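Putative carbohydrate binding protein (Pseudomonas aeruginosa, PDB 3QEC) probably binds sulfated polysaccharides such as heparin and may take part in carbohydrate transport and biofilm formation. Local coordinates at residues A[92-95]-A[96-100]. Numbering follows the deposited sequence.
Sequences TTDQ and NGRFD. With PEG (di(hydroxyethyl)ether), chain E.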
loop_
_atom_site.group_PDB
_atom_site.type_symbol
_atom_site.label_atom_id
_atom_site.label_comp_id
_atom_site.label_asym_id
_atom_site.label_seq_id
_atom_site.Cartn_x
_atom_site.Cartn_y
_atom_site.Cartn_z
ATOM N N THR A 92 -2.419 9.275 -6.441
ATOM C CA THR A 92 -2.756 8.499 -7.633
ATOM C C THR A 92 -1.526 8.493 -8.549
ATOM O O THR A 92 -0.958 9.562 -8.807
ATOM C CB THR A 92 -4.008 9.088 -8.343
ATOM O OG1 THR A 92 -5.121 9.042 -7.456
ATOM C CG2 THR A 92 -4.360 8.355 -9.627
ATOM N N THR A 93 -1.120 7.300 -9.042
ATOM C CA THR A 93 0.017 7.172 -9.955
ATOM C C THR A 93 -0.343 7.787 -11.301
ATOM O O THR A 93 -1.528 7.859 -11.634
ATOM C CB THR A 93 0.446 5.709 -10.126
ATOM O OG1 THR A 93 -0.596 4.991 -10.779
ATOM C CG2 THR A 93 0.846 5.022 -8.802
ATOM N N ASP A 94 0.666 8.217 -12.083
ATOM C CA ASP A 94 0.433 8.798 -13.407
ATOM C C ASP A 94 0.430 7.699 -14.495
ATOM O O ASP A 94 0.311 6.508 -14.190
ATOM C CB ASP A 94 1.457 9.916 -13.732
ATOM C CG ASP A 94 2.934 9.543 -13.779
ATOM O OD1 ASP A 94 3.249 8.361 -14.036
ATOM O OD2 ASP A 94 3.776 10.447 -13.600
ATOM N N GLN A 95 0.572 8.116 -15.761
ATOM C CA GLN A 95 0.591 7.260 -16.947
ATOM C C GLN A 95 1.846 6.330 -16.988
ATOM O O GLN A 95 1.879 5.397 -17.794
ATOM C CB GLN A 95 0.473 8.116 -18.238
ATOM C CG GLN A 95 1.425 9.346 -18.358
ATOM C CD GLN A 95 1.157 10.553 -17.446
ATOM O OE1 GLN A 95 0.029 10.829 -16.988
ATOM N NE2 GLN A 95 2.208 11.315 -17.171
ATOM N N ASN A 96 2.843 6.553 -16.100
ATOM C CA ASN A 96 4.064 5.741 -16.061
ATOM C C ASN A 96 4.252 5.014 -14.729
ATOM O O ASN A 96 5.335 4.478 -14.471
ATOM C CB ASN A 96 5.286 6.602 -16.363
ATOM C CG ASN A 96 5.348 7.047 -17.798
ATOM O OD1 ASN A 96 5.075 8.207 -18.109
ATOM N ND2 ASN A 96 5.706 6.133 -18.705
ATOM N N GLY A 97 3.203 4.980 -13.914
ATOM C CA GLY A 97 3.223 4.313 -12.616
ATOM C C GLY A 97 3.954 5.063 -11.517
ATOM O O GLY A 97 4.234 4.484 -10.463
ATOM N N ARG A 98 4.266 6.356 -11.748
ATOM C CA ARG A 98 4.978 7.191 -10.780
ATOM C C ARG A 98 3.988 7.889 -9.872
ATOM O O ARG A 98 2.974 8.393 -10.352
ATOM C CB ARG A 98 5.891 8.240 -11.462
ATOM C CG ARG A 98 6.719 7.712 -12.644
ATOM C CD ARG A 98 7.641 8.768 -13.230
ATOM N NE ARG A 98 7.559 8.828 -14.693
ATOM C CZ ARG A 98 6.884 9.751 -15.379
ATOM N NH1 ARG A 98 6.228 10.716 -14.742
ATOM N NH2 ARG A 98 6.871 9.726 -16.705
ATOM N N PHE A 99 4.282 7.905 -8.555
ATOM C CA PHE A 99 3.484 8.581 -7.531
ATOM C C PHE A 99 4.365 9.545 -6.727
ATOM O O PHE A 99 5.585 9.373 -6.677
ATOM C CB PHE A 99 2.796 7.571 -6.595
ATOM C CG PHE A 99 3.716 6.640 -5.838
ATOM C CD1 PHE A 99 4.341 7.054 -4.661
ATOM C CD2 PHE A 99 3.918 5.329 -6.272
ATOM C CE1 PHE A 99 5.190 6.196 -3.961
ATOM C CE2 PHE A 99 4.754 4.461 -5.561
ATOM C CZ PHE A 99 5.380 4.898 -4.406
ATOM N N ASP A 100 3.738 10.547 -6.094
ATOM C CA ASP A 100 4.420 11.564 -5.296
ATOM C C ASP A 100 3.561 11.962 -4.093
ATOM O O ASP A 100 2.344 12.067 -4.230
ATOM C CB ASP A 100 4.732 12.814 -6.162
ATOM C CG ASP A 100 5.543 12.538 -7.418
ATOM O OD1 ASP A 100 6.784 12.493 -7.322
ATOM O OD2 ASP A 100 4.929 12.324 -8.487
HETATM C C1 PEG E . 0.348 12.345 -6.859
HETATM O O1 PEG E . 0.923 11.225 -7.693
HETATM C C2 PEG E . -1.064 12.958 -7.154
HETATM O O2 PEG E . -2.202 12.228 -6.597
HETATM C C3 PEG E . -3.339 13.053 -6.211
HETATM C C4 PEG E . -4.174 12.518 -5.021
HETATM O O4 PEG E . -4.971 11.251 -5.248
#
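The chain reverses through a type I beta turn from Asp94 to Gly97, closed by a hydrogen bond from Gly97 N to Asp94 O (3.3 Å), while Asp94 N donates to Arg98 O at 2.9 Å. Gly97, fourth in the turn, has a positive phi (76°), which favours glycine. The Asp94 carboxylate folds back over this turn, CG lying between the backbone N and the carbonyl carbon (chi1 61°). Asp94 OD1 accepts two backbone N-H groups that arrive from opposite faces of the carboxylate plane: Asn96 N at 2.8 Å, inside the turn, and Arg98 N at 3.2 Å, just beyond it. Asp94 OD2 forms a salt bridge with Arg98 NH1 (2.7 Å). Here the two flat groups stand nearly perpendicular, 82° apart, and OD1 lies over the guanidinium face near its rim. Together these bonds fix the carboxylate's rotation. Buried Thr93 sends CG2 against Phe99 CB (3.9 Å) and to the edge of the Phe99 ring; both side chains also touch Val47 of strand 46-51. Thr93 OG1 is hydrogen-bonded to Gly42 O and Thr45 N. A di(hydroxyethyl)ether molecule, probably from the crystallisation liquor, hydrogen-bonds to N, O and OG1 of Thr92, its O1 also accepting a weak bond from Asp100 N. The backbone pattern is that of a type I turn with a G1 bulge, the 3:5 hairpin loop, with an Asx turn of Asp94 built on it; here it shapes the connection by which strand 89-92 of one sheet passes to strand 98-104 of the other.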